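Local structure of putative Chlorite dismutase TA0507 (3DTZ) at residues E23-L34 against I105-Y116; L128-L137 against E176-T184. The protein is of uncharacterised function but belongs to the chlorite dismutase family, so it probably binds heme and may act as an oxidoreductase. All coordinates share one frame; numbering follows the deposited sequence.

How the contacts relate
Contact 1 pairs strand 25-33 with strand 106-116; contact 2 packs the short helix 128-132 and the loop after it against strand 180-185, the next neighbour of 106-116 in the same antiparallel sheet. Their centres lie about 19 Å apart, and the chain finishes contact 1 before contact 2 begins. They meet where Ser114 OG lies 2.6 Å from Thr184 OG1, probably a hydrogen bond between adjacent strands. Tyr116 forms the second junction: its OH packs 3.5 Å from Leu132 CD2, while its ring also touches Thr184. Contact 1 is buried and meets two other subunits of the pentamer, whereas contact 2 is only partly buried and touches no other chain.

Contact 1 of 2, residues E23-L34 against I105-Y116; sequences EIYTSVLSYRLL and IAVSSFSSISIY
Strands 25-33 and 106-116 run antiparallel, their axes 4.2 Å apart at closest approach and their directions 145° apart. Backbone bonds such as Thr26 N to Ser114 O (2.8 Å) and Arg32 N to Val107 O (2.8 Å) hold the strands together toward either end. Between Ser30 and Tyr31 the register slips by one residue, a beta bulge. There Ser30 O accepts two donors: Ser108 OG, 2.9 Å away and almost in line with the carbonyl, and Ser109 N, from above its plane. Serine suits the kink at Ser108, whose short hydroxyl reaches that backbone carbonyl; Ser30 OG and Ser109 OG share a hydrogen bond of 2.6 Å, and Ser109 OG bonds on to Ser77. On the Tyr31 side of the sheet, Ser108 CB lies over one face of that ring, a CH-pi contact. On the other side, Thr26 OG1, anti to the backbone N (chi1 -172°), bonds to Tyr83 O, and CG2 lies over the face of Tyr116, 4.0 Å from the ring centroid. Ile24 CG2 touches the same ring at CD2 (3.5 Å). A water bridges Thr26 O, Ser112 OG and Ser114 OG. Strand 79-85 pairs with the far edge of 25-33, helix 88-102 packs on the side of Tyr25 and Tyr31, and strand 194-200 meets Thr26 and Val28, while Ser108 and Ser111 bond to Thr75 of a second subunit.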
loop_
_atom_site.group_PDB
_atom_site.type_symbol
_atom_site.label_atom_id
_atom_site.label_comp_id
_atom_site.label_asym_id
_atom_site.label_seq_id
_atom_site.Cartn_x
_atom_site.Cartn_y
_atom_site.Cartn_z
ATOM N N GLU D 23 17.326 16.199 -26.287
ATOM C CA GLU D 23 16.316 16.297 -25.216
ATOM C C GLU D 23 16.994 16.409 -23.871
ATOM O O GLU D 23 18.114 15.929 -23.707
ATOM C CB GLU D 23 15.384 15.065 -25.179
ATOM C CG GLU D 23 14.629 14.799 -26.447
ATOM C CD GLU D 23 15.380 13.857 -27.394
ATOM O OE1 GLU D 23 16.614 13.684 -27.271
ATOM O OE2 GLU D 23 14.706 13.259 -28.258
ATOM N N ILE D 24 16.305 16.992 -22.891
ATOM C CA ILE D 24 16.899 17.143 -21.564
ATOM C C ILE D 24 16.141 16.220 -20.604
ATOM O O ILE D 24 14.915 16.321 -20.502
ATOM C CB ILE D 24 16.841 18.595 -21.044
ATOM C CG1 ILE D 24 17.447 19.595 -22.059
ATOM C CG2 ILE D 24 17.569 18.684 -19.658
ATOM C CD1 ILE D 24 17.253 21.066 -21.694
ATOM N N TYR D 25 16.872 15.336 -19.905
ATOM C CA TYR D 25 16.283 14.409 -18.914
ATOM C C TYR D 25 16.378 15.022 -17.533
ATOM O O TYR D 25 17.256 15.837 -17.264
ATOM C CB TYR D 25 17.056 13.087 -18.873
ATOM C CG TYR D 25 16.979 12.310 -20.164
ATOM C CD1 TYR D 25 15.959 11.380 -20.372
ATOM C CD2 TYR D 25 17.939 12.493 -21.176
ATOM C CE1 TYR D 25 15.882 10.651 -21.577
ATOM C CE2 TYR D 25 17.872 11.794 -22.372
ATOM C CZ TYR D 25 16.844 10.870 -22.568
ATOM O OH TYR D 25 16.778 10.162 -23.740
ATOM N N THR D 26 15.463 14.655 -16.655
ATOM C CA THR D 26 15.564 15.098 -15.263
ATOM C C THR D 26 15.106 13.994 -14.312
ATOM O O THR D 26 14.292 13.132 -14.678
ATOM C CB THR D 26 14.803 16.411 -15.016
ATOM O OG1 THR D 26 15.098 16.891 -13.697
ATOM C CG2 THR D 26 13.264 16.221 -15.213
ATOM N N SER D 27 15.638 14.042 -13.085
ATOM C CA SER D 27 15.198 13.112 -12.050
ATOM C C SER D 27 14.979 13.851 -10.754
ATOM O O SER D 27 15.698 14.807 -10.451
ATOM C CB SER D 27 16.235 12.009 -11.834
ATOM O OG SER D 27 16.128 11.012 -12.840
ATOM N N VAL D 28 13.984 13.385 -10.005
ATOM C CA VAL D 28 13.791 13.855 -8.642
ATOM C C VAL D 28 13.883 12.582 -7.778
ATOM O O VAL D 28 13.199 11.603 -8.065
ATOM C CB VAL D 28 12.415 14.522 -8.467
ATOM C CG1 VAL D 28 12.224 14.945 -7.011
ATOM C CG2 VAL D 28 12.286 15.775 -9.439
ATOM N N LEU D 29 14.721 12.624 -6.748
ATOM C CA LEU D 29 14.900 11.498 -5.807
ATOM C C LEU D 29 14.647 12.011 -4.398
ATOM O O LEU D 29 15.063 13.121 -4.070
ATOM C CB LEU D 29 16.345 10.946 -5.856
ATOM C CG LEU D 29 17.025 10.727 -7.220
ATOM C CD1 LEU D 29 18.441 10.170 -6.997
ATOM C CD2 LEU D 29 16.166 9.783 -8.100
ATOM N N SER D 30 14.008 11.207 -3.559
ATOM C CA SER D 30 13.911 11.571 -2.144
ATOM C C SER D 30 14.353 10.402 -1.258
ATOM O O SER D 30 14.241 9.237 -1.661
ATOM C CB SER D 30 12.512 12.070 -1.795
ATOM O OG SER D 30 11.545 11.028 -1.903
ATOM N N TYR D 31 14.927 10.736 -0.105
ATOM C CA TYR D 31 15.479 9.745 0.807
ATOM C C TYR D 31 15.116 10.085 2.225
ATOM O O TYR D 31 14.983 11.259 2.585
ATOM C CB TYR D 31 17.017 9.708 0.696
ATOM C CG TYR D 31 17.520 9.054 -0.562
ATOM C CD1 TYR D 31 17.644 9.803 -1.758
ATOM C CD2 TYR D 31 17.843 7.708 -0.580
ATOM C CE1 TYR D 31 18.080 9.208 -2.949
ATOM C CE2 TYR D 31 18.293 7.086 -1.768
ATOM C CZ TYR D 31 18.412 7.847 -2.931
ATOM O OH TYR D 31 18.840 7.246 -4.075
ATOM N N ARG D 32 15.024 9.045 3.042
ATOM C CA ARG D 32 14.731 9.194 4.442
ATOM C C ARG D 32 15.786 8.449 5.227
ATOM O O ARG D 32 16.020 7.248 4.995
ATOM C CB ARG D 32 13.365 8.612 4.752
ATOM C CG ARG D 32 12.875 8.912 6.202
ATOM C CD ARG D 32 11.491 8.342 6.442
ATOM N NE ARG D 32 11.460 6.911 6.342
ATOM C CZ ARG D 32 10.959 6.268 5.269
ATOM N NH1 ARG D 32 10.384 6.935 4.220
ATOM N NH2 ARG D 32 10.996 4.962 5.255
ATOM N N LEU D 33 16.399 9.163 6.172
ATOM C CA LEU D 33 17.367 8.555 7.096
ATOM C C LEU D 33 16.730 7.424 7.909
ATOM O O LEU D 33 15.613 7.562 8.430
ATOM C CB LEU D 33 17.953 9.626 8.044
ATOM C CG LEU D 33 18.771 10.729 7.367
ATOM C CD1 LEU D 33 19.292 11.662 8.446
ATOM C CD2 LEU D 33 19.968 10.123 6.597
ATOM N N LEU D 34 17.432 6.291 7.984
ATOM C CA LEU D 34 16.955 5.123 8.730
ATOM C C LEU D 34 16.738 5.428 10.208
ATOM O O LEU D 34 17.544 6.095 10.835
ATOM C CB LEU D 34 17.931 3.947 8.589
ATOM C CG LEU D 34 17.985 3.393 7.150
ATOM C CD1 LEU D 34 19.003 2.260 7.079
ATOM C CD2 LEU D 34 16.615 2.928 6.697
ATOM N N ILE D 105 22.807 4.559 5.138
ATOM C CA ILE D 105 22.106 5.314 6.189
ATOM C C ILE D 105 20.648 5.682 5.900
ATOM O O ILE D 105 20.006 6.346 6.720
ATOM C CB ILE D 105 22.868 6.635 6.551
ATOM C CG1 ILE D 105 22.969 7.557 5.328
ATOM C CG2 ILE D 105 24.250 6.281 7.138
ATOM C CD1 ILE D 105 23.354 9.000 5.647
ATOM N N ALA D 106 20.149 5.359 4.713
ATOM C CA ALA D 106 18.838 5.882 4.311
ATOM C C ALA D 106 18.162 4.996 3.281
ATOM O O ALA D 106 18.808 4.155 2.664
ATOM C CB ALA D 106 19.005 7.271 3.718
ATOM N N VAL D 107 16.860 5.181 3.111
ATOM C CA VAL D 107 16.142 4.494 2.034
ATOM C C VAL D 107 15.471 5.521 1.120
ATOM O O VAL D 107 15.125 6.609 1.570
ATOM C CB VAL D 107 15.079 3.526 2.612
ATOM C CG1 VAL D 107 13.969 4.281 3.315
ATOM C CG2 VAL D 107 14.536 2.612 1.512
ATOM N N SER D 108 15.301 5.193 -0.152
ATOM C CA SER D 108 14.643 6.143 -1.039
ATOM C C SER D 108 13.155 6.057 -0.849
ATOM O O SER D 108 12.594 4.958 -0.748
ATOM C CB SER D 108 15.006 5.902 -2.494
ATOM O OG SER D 108 14.401 6.879 -3.345
ATOM N N SER D 109 12.509 7.218 -0.803
ATOM C CA SER D 109 11.052 7.258 -0.703
ATOM C C SER D 109 10.346 7.637 -2.019
ATOM O O SER D 109 9.113 7.492 -2.126
ATOM C CB SER D 109 10.659 8.220 0.422
ATOM O OG SER D 109 11.246 9.482 0.171
ATOM N N PHE D 110 11.111 8.079 -3.021
ATOM C CA PHE D 110 10.533 8.421 -4.332
ATOM C C PHE D 110 11.639 8.536 -5.361
ATOM O O PHE D 110 12.744 8.984 -5.047
ATOM C CB PHE D 110 9.864 9.823 -4.275
ATOM C CG PHE D 110 9.272 10.253 -5.599
ATOM C CD1 PHE D 110 8.023 9.756 -5.993
ATOM C CD2 PHE D 110 9.952 11.142 -6.436
ATOM C CE1 PHE D 110 7.462 10.138 -7.230
ATOM C CE2 PHE D 110 9.412 11.543 -7.677
ATOM C CZ PHE D 110 8.173 11.049 -8.078
ATOM N N SER D 111 11.344 8.152 -6.596
ATOM C CA SER D 111 12.219 8.561 -7.694
ATOM C C SER D 111 11.406 8.724 -8.969
ATOM O O SER D 111 10.374 8.060 -9.166
ATOM C CB SER D 111 13.372 7.560 -7.896
ATOM O OG SER D 111 12.895 6.338 -8.467
ATOM N N SER D 112 11.895 9.596 -9.856
ATOM C CA SER D 112 11.242 9.744 -11.163
ATOM C C SER D 112 12.338 9.994 -12.178
ATOM O O SER D 112 13.400 10.453 -11.826
ATOM C CB SER D 112 10.240 10.913 -11.167
ATOM O OG SER D 112 10.889 12.149 -10.949
ATOM N N ILE D 113 12.078 9.644 -13.430
ATOM C CA ILE D 113 12.954 9.998 -14.552
ATOM C C ILE D 113 12.011 10.420 -15.672
ATOM O O ILE D 113 11.025 9.737 -15.987
ATOM C CB ILE D 113 13.887 8.822 -14.984
ATOM C CG1 ILE D 113 14.674 9.158 -16.259
ATOM C CG2 ILE D 113 13.081 7.519 -15.267
ATOM C CD1 ILE D 113 15.841 10.049 -16.059
ATOM N N SER D 114 12.272 11.584 -16.240
ATOM C CA SER D 114 11.334 12.155 -17.195
ATOM C C SER D 114 12.098 13.118 -18.114
ATOM O O SER D 114 13.306 13.364 -17.911
ATOM C CB SER D 114 10.214 12.882 -16.466
ATOM O OG SER D 114 10.727 13.909 -15.644
ATOM N N ILE D 115 11.390 13.664 -19.100
ATOM C CA ILE D 115 12.027 14.476 -20.149
ATOM C C ILE D 115 11.330 15.816 -20.201
ATOM O O ILE D 115 10.120 15.852 -20.317
ATOM C CB ILE D 115 11.862 13.775 -21.525
ATOM C CG1 ILE D 115 12.607 12.444 -21.532
ATOM C CG2 ILE D 115 12.409 14.637 -22.663
ATOM C CD1 ILE D 115 11.711 11.332 -22.046
ATOM N N TYR D 116 12.067 16.922 -20.156
ATOM C CA TYR D 116 11.419 18.241 -20.201
ATOM C C TYR D 116 10.657 18.470 -21.530
ATOM O O TYR D 116 11.183 18.186 -22.606
ATOM C CB TYR D 116 12.469 19.362 -20.069
ATOM C CG TYR D 116 13.048 19.503 -18.685
ATOM C CD1 TYR D 116 12.351 20.173 -17.671
ATOM C CD2 TYR D 116 14.303 18.954 -18.392
ATOM C CE1 TYR D 116 12.919 20.286 -16.363
ATOM C CE2 TYR D 116 14.888 19.062 -17.121
ATOM C CZ TYR D 116 14.199 19.737 -16.118
ATOM O OH TYR D 116 14.777 19.827 -14.878
HETATM O O HOH W 1 13.732 18.196 -23.547
HETATM O O HOH W 2 11.743 13.208 -13.276
#

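Contact 2 of 2, residues L128-L137 against E176-T184; sequences LEDSLRLPPL and EKGIRSYTT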
loop_
_atom_site.group_PDB
_atom_site.type_symbol
_atom_site.label_atom_id
_atom_site.label_comp_id
_atom_site.label_asym_id
_atom_site.label_seq_id
_atom_site.Cartn_x
_atom_site.Cartn_y
_atom_site.Cartn_z
ATOM N N LEU D 128 14.697 26.644 -22.093
ATOM C CA LEU D 128 14.443 25.939 -20.835
ATOM C C LEU D 128 15.758 25.758 -20.059
ATOM O O LEU D 128 15.794 25.958 -18.848
ATOM C CB LEU D 128 13.713 24.613 -21.074
ATOM C CG LEU D 128 13.233 23.878 -19.808
ATOM C CD1 LEU D 128 11.976 23.049 -20.146
ATOM C CD2 LEU D 128 14.318 22.931 -19.323
ATOM N N GLU D 129 16.824 25.420 -20.774
ATOM C CA GLU D 129 18.121 25.215 -20.146
ATOM C C GLU D 129 18.596 26.474 -19.410
ATOM O O GLU D 129 19.178 26.374 -18.331
ATOM C CB GLU D 129 19.137 24.779 -21.184
ATOM C CG GLU D 129 20.528 24.503 -20.605
ATOM C CD GLU D 129 21.504 24.010 -21.639
ATOM O OE1 GLU D 129 21.112 23.883 -22.815
ATOM O OE2 GLU D 129 22.680 23.785 -21.277
ATOM N N ASP D 130 18.338 27.651 -19.978
ATOM C CA ASP D 130 18.726 28.915 -19.332
ATOM C C ASP D 130 18.039 29.042 -17.980
ATOM O O ASP D 130 18.656 29.473 -16.998
ATOM C CB ASP D 130 18.360 30.129 -20.203
ATOM C CG ASP D 130 19.327 30.374 -21.361
ATOM O OD1 ASP D 130 20.417 29.750 -21.419
ATOM O OD2 ASP D 130 18.994 31.236 -22.231
ATOM N N SER D 131 16.757 28.668 -17.917
ATOM C CA SER D 131 16.000 28.701 -16.664
ATOM C C SER D 131 16.616 27.737 -15.643
ATOM O O SER D 131 16.755 28.065 -14.454
ATOM C CB SER D 131 14.535 28.318 -16.949
ATOM O OG SER D 131 13.704 28.656 -15.873
ATOM N N LEU D 132 16.974 26.539 -16.114
ATOM C CA LEU D 132 17.613 25.530 -15.249
ATOM C C LEU D 132 18.981 26.026 -14.702
ATOM O O LEU D 132 19.397 25.632 -13.605
ATOM C CB LEU D 132 17.786 24.220 -15.985
ATOM C CG LEU D 132 16.576 23.426 -16.409
ATOM C CD1 LEU D 132 17.007 22.128 -17.073
ATOM C CD2 LEU D 132 15.714 23.162 -15.157
ATOM N N ARG D 133 19.642 26.910 -15.432
ATOM C CA ARG D 133 20.932 27.442 -14.985
ATOM C C ARG D 133 20.848 28.663 -14.066
ATOM O O ARG D 133 21.886 29.159 -13.565
ATOM C CB ARG D 133 21.845 27.708 -16.198
ATOM C CG ARG D 133 22.203 26.394 -16.924
ATOM C CD ARG D 133 23.176 26.628 -18.053
ATOM N NE ARG D 133 23.445 25.383 -18.791
ATOM C CZ ARG D 133 24.375 24.497 -18.447
ATOM N NH1 ARG D 133 25.124 24.701 -17.379
ATOM N NH2 ARG D 133 24.575 23.420 -19.191
ATOM N N LEU D 134 19.645 29.194 -13.863
ATOM C CA LEU D 134 19.472 30.325 -12.932
ATOM C C LEU D 134 19.633 29.854 -11.479
ATOM O O LEU D 134 19.335 28.706 -11.167
ATOM C CB LEU D 134 18.093 30.959 -13.113
ATOM C CG LEU D 134 17.743 31.589 -14.464
ATOM C CD1 LEU D 134 16.258 31.927 -14.524
ATOM C CD2 LEU D 134 18.577 32.841 -14.750
ATOM N N PRO D 135 20.093 30.739 -10.586
ATOM C CA PRO D 135 20.146 30.317 -9.184
ATOM C C PRO D 135 18.745 29.940 -8.711
ATOM O O PRO D 135 17.788 30.659 -9.028
ATOM C CB PRO D 135 20.643 31.572 -8.452
ATOM C CG PRO D 135 21.351 32.363 -9.494
ATOM C CD PRO D 135 20.580 32.117 -10.771
ATOM N N PRO D 136 18.615 28.797 -8.017
ATOM C CA PRO D 136 17.297 28.306 -7.695
ATOM C C PRO D 136 16.535 29.179 -6.709
ATOM O O PRO D 136 17.145 29.892 -5.902
ATOM C CB PRO D 136 17.563 26.896 -7.104
ATOM C CG PRO D 136 18.940 26.974 -6.588
ATOM C CD PRO D 136 19.680 27.909 -7.506
ATOM N N LEU D 137 15.207 29.107 -6.787
ATOM C CA LEU D 137 14.317 29.786 -5.844
ATOM C C LEU D 137 14.269 28.992 -4.530
ATOM O O LEU D 137 14.768 27.864 -4.463
ATOM C CB LEU D 137 12.917 29.963 -6.449
ATOM C CG LEU D 137 12.901 30.727 -7.777
ATOM C CD1 LEU D 137 11.479 31.090 -8.137
ATOM C CD2 LEU D 137 13.779 32.012 -7.722
ATOM N N GLU D 176 0.921 34.324 -9.149
ATOM C CA GLU D 176 1.723 33.526 -10.083
ATOM C C GLU D 176 3.138 34.060 -10.188
ATOM O O GLU D 176 4.045 33.370 -10.668
ATOM C CB GLU D 176 1.077 33.495 -11.469
ATOM N N LYS D 177 3.302 35.298 -9.736
ATOM C CA LYS D 177 4.513 36.088 -9.947
ATOM C C LYS D 177 5.746 35.348 -9.469
ATOM O O LYS D 177 5.822 34.917 -8.309
ATOM C CB LYS D 177 4.381 37.474 -9.242
ATOM N N GLY D 178 6.689 35.150 -10.379
ATOM C CA GLY D 178 7.989 34.635 -9.983
ATOM C C GLY D 178 8.124 33.117 -9.927
ATOM O O GLY D 178 9.207 32.612 -9.653
ATOM N N ILE D 179 7.048 32.392 -10.206
ATOM C CA ILE D 179 7.124 30.912 -10.280
ATOM C C ILE D 179 7.801 30.435 -11.594
ATOM O O ILE D 179 7.526 30.971 -12.682
ATOM C CB ILE D 179 5.719 30.280 -10.126
ATOM C CG1 ILE D 179 5.157 30.614 -8.733
ATOM C CG2 ILE D 179 5.743 28.752 -10.433
ATOM C CD1 ILE D 179 3.653 30.389 -8.549
ATOM N N ARG D 180 8.683 29.445 -11.499
ATOM C CA ARG D 180 9.250 28.818 -12.693
ATOM C C ARG D 180 8.636 27.456 -12.810
ATOM O O ARG D 180 8.779 26.647 -11.902
ATOM C CB ARG D 180 10.771 28.687 -12.629
ATOM C CG ARG D 180 11.377 30.007 -12.252
ATOM C CD ARG D 180 12.722 30.198 -12.842
ATOM N NE ARG D 180 13.782 29.758 -11.962
ATOM C CZ ARG D 180 14.553 30.573 -11.235
ATOM N NH1 ARG D 180 14.379 31.878 -11.241
ATOM N NH2 ARG D 180 15.497 30.056 -10.491
ATOM N N SER D 181 8.001 27.217 -13.957
ATOM C CA SER D 181 7.242 25.989 -14.186
ATOM C C SER D 181 7.900 25.102 -15.232
ATOM O O SER D 181 8.325 25.589 -16.287
ATOM C CB SER D 181 5.832 26.353 -14.649
ATOM O OG SER D 181 5.073 25.196 -14.927
ATOM N N TYR D 182 7.953 23.792 -14.948
ATOM C CA TYR D 182 8.489 22.825 -15.890
ATOM C C TYR D 182 7.571 21.602 -15.982
ATOM O O TYR D 182 7.302 20.937 -14.962
ATOM C CB TYR D 182 9.879 22.355 -15.453
ATOM C CG TYR D 182 10.861 23.439 -15.100
ATOM C CD1 TYR D 182 11.658 24.039 -16.081
ATOM C CD2 TYR D 182 11.031 23.836 -13.781
ATOM C CE1 TYR D 182 12.589 25.029 -15.746
ATOM C CE2 TYR D 182 11.961 24.825 -13.443
ATOM C CZ TYR D 182 12.725 25.410 -14.433
ATOM O OH TYR D 182 13.619 26.386 -14.075
ATOM N N THR D 183 7.109 21.321 -17.192
ATOM C CA THR D 183 6.362 20.109 -17.481
ATOM C C THR D 183 7.327 19.097 -18.079
ATOM O O THR D 183 8.109 19.419 -18.999
ATOM C CB THR D 183 5.208 20.372 -18.482
ATOM O OG1 THR D 183 4.258 21.265 -17.878
ATOM C CG2 THR D 183 4.507 19.075 -18.812
ATOM N N THR D 184 7.278 17.880 -17.561
ATOM C CA THR D 184 8.173 16.846 -18.046
ATOM C C THR D 184 7.310 15.619 -18.337
ATOM O O THR D 184 6.255 15.425 -17.688
ATOM C CB THR D 184 9.307 16.488 -17.030
ATOM O OG1 THR D 184 8.788 15.664 -15.963
ATOM C CG2 THR D 184 10.007 17.754 -16.472
HETATM O O HOH W 3 16.858 27.161 -11.779
#
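Arg180 NH2 donates to Pro135 O at 2.8 Å, with the oxygen in the guanidinium plane but the nitrogen 42° out of the carbonyl plane. The same nitrogen forms a salt bridge with Glu199 of strand 194-200. Beside it, in the conformer described, Ser131 OG and Tyr182 OH share a hydrogen bond of 2.9 Å; Tyr182 OH also bonds to Glu199, so one carboxylate serves both side chains from strand 180-184. Arginine suits this site because its flat group can bond at the edge while its faces pack against hydrocarbon. Leu137 CG lies over one face and Leu134 CD1 over the opposite one, each 3.7 Å from the plane. Bends at chi2 (-149°) and chi3 (-92°) turn the guanidinium in between the two leucines. An alanine here would remove the guanidinium and is likely to leave Pro135 O without this donor, Glu199 without its arginine partner, and a gap between Leu134 and Leu137. Helix 128-132 and its exit loop lie against one side of the antiparallel sheet, consistent with the ferredoxin-like alpha+beta fold of the chlorite dismutase family, the helix axis 10.3 Å from that of strand 180-184 at closest approach. Leu128 CG meets the Tyr182 ring edge at CD1 (4.0 Å), and Leu132 CD2 approaches CE1 of that ring at 3.7 Å. Leu128 also touches Tyr116, carrying this apolar packing onto strand 106-116.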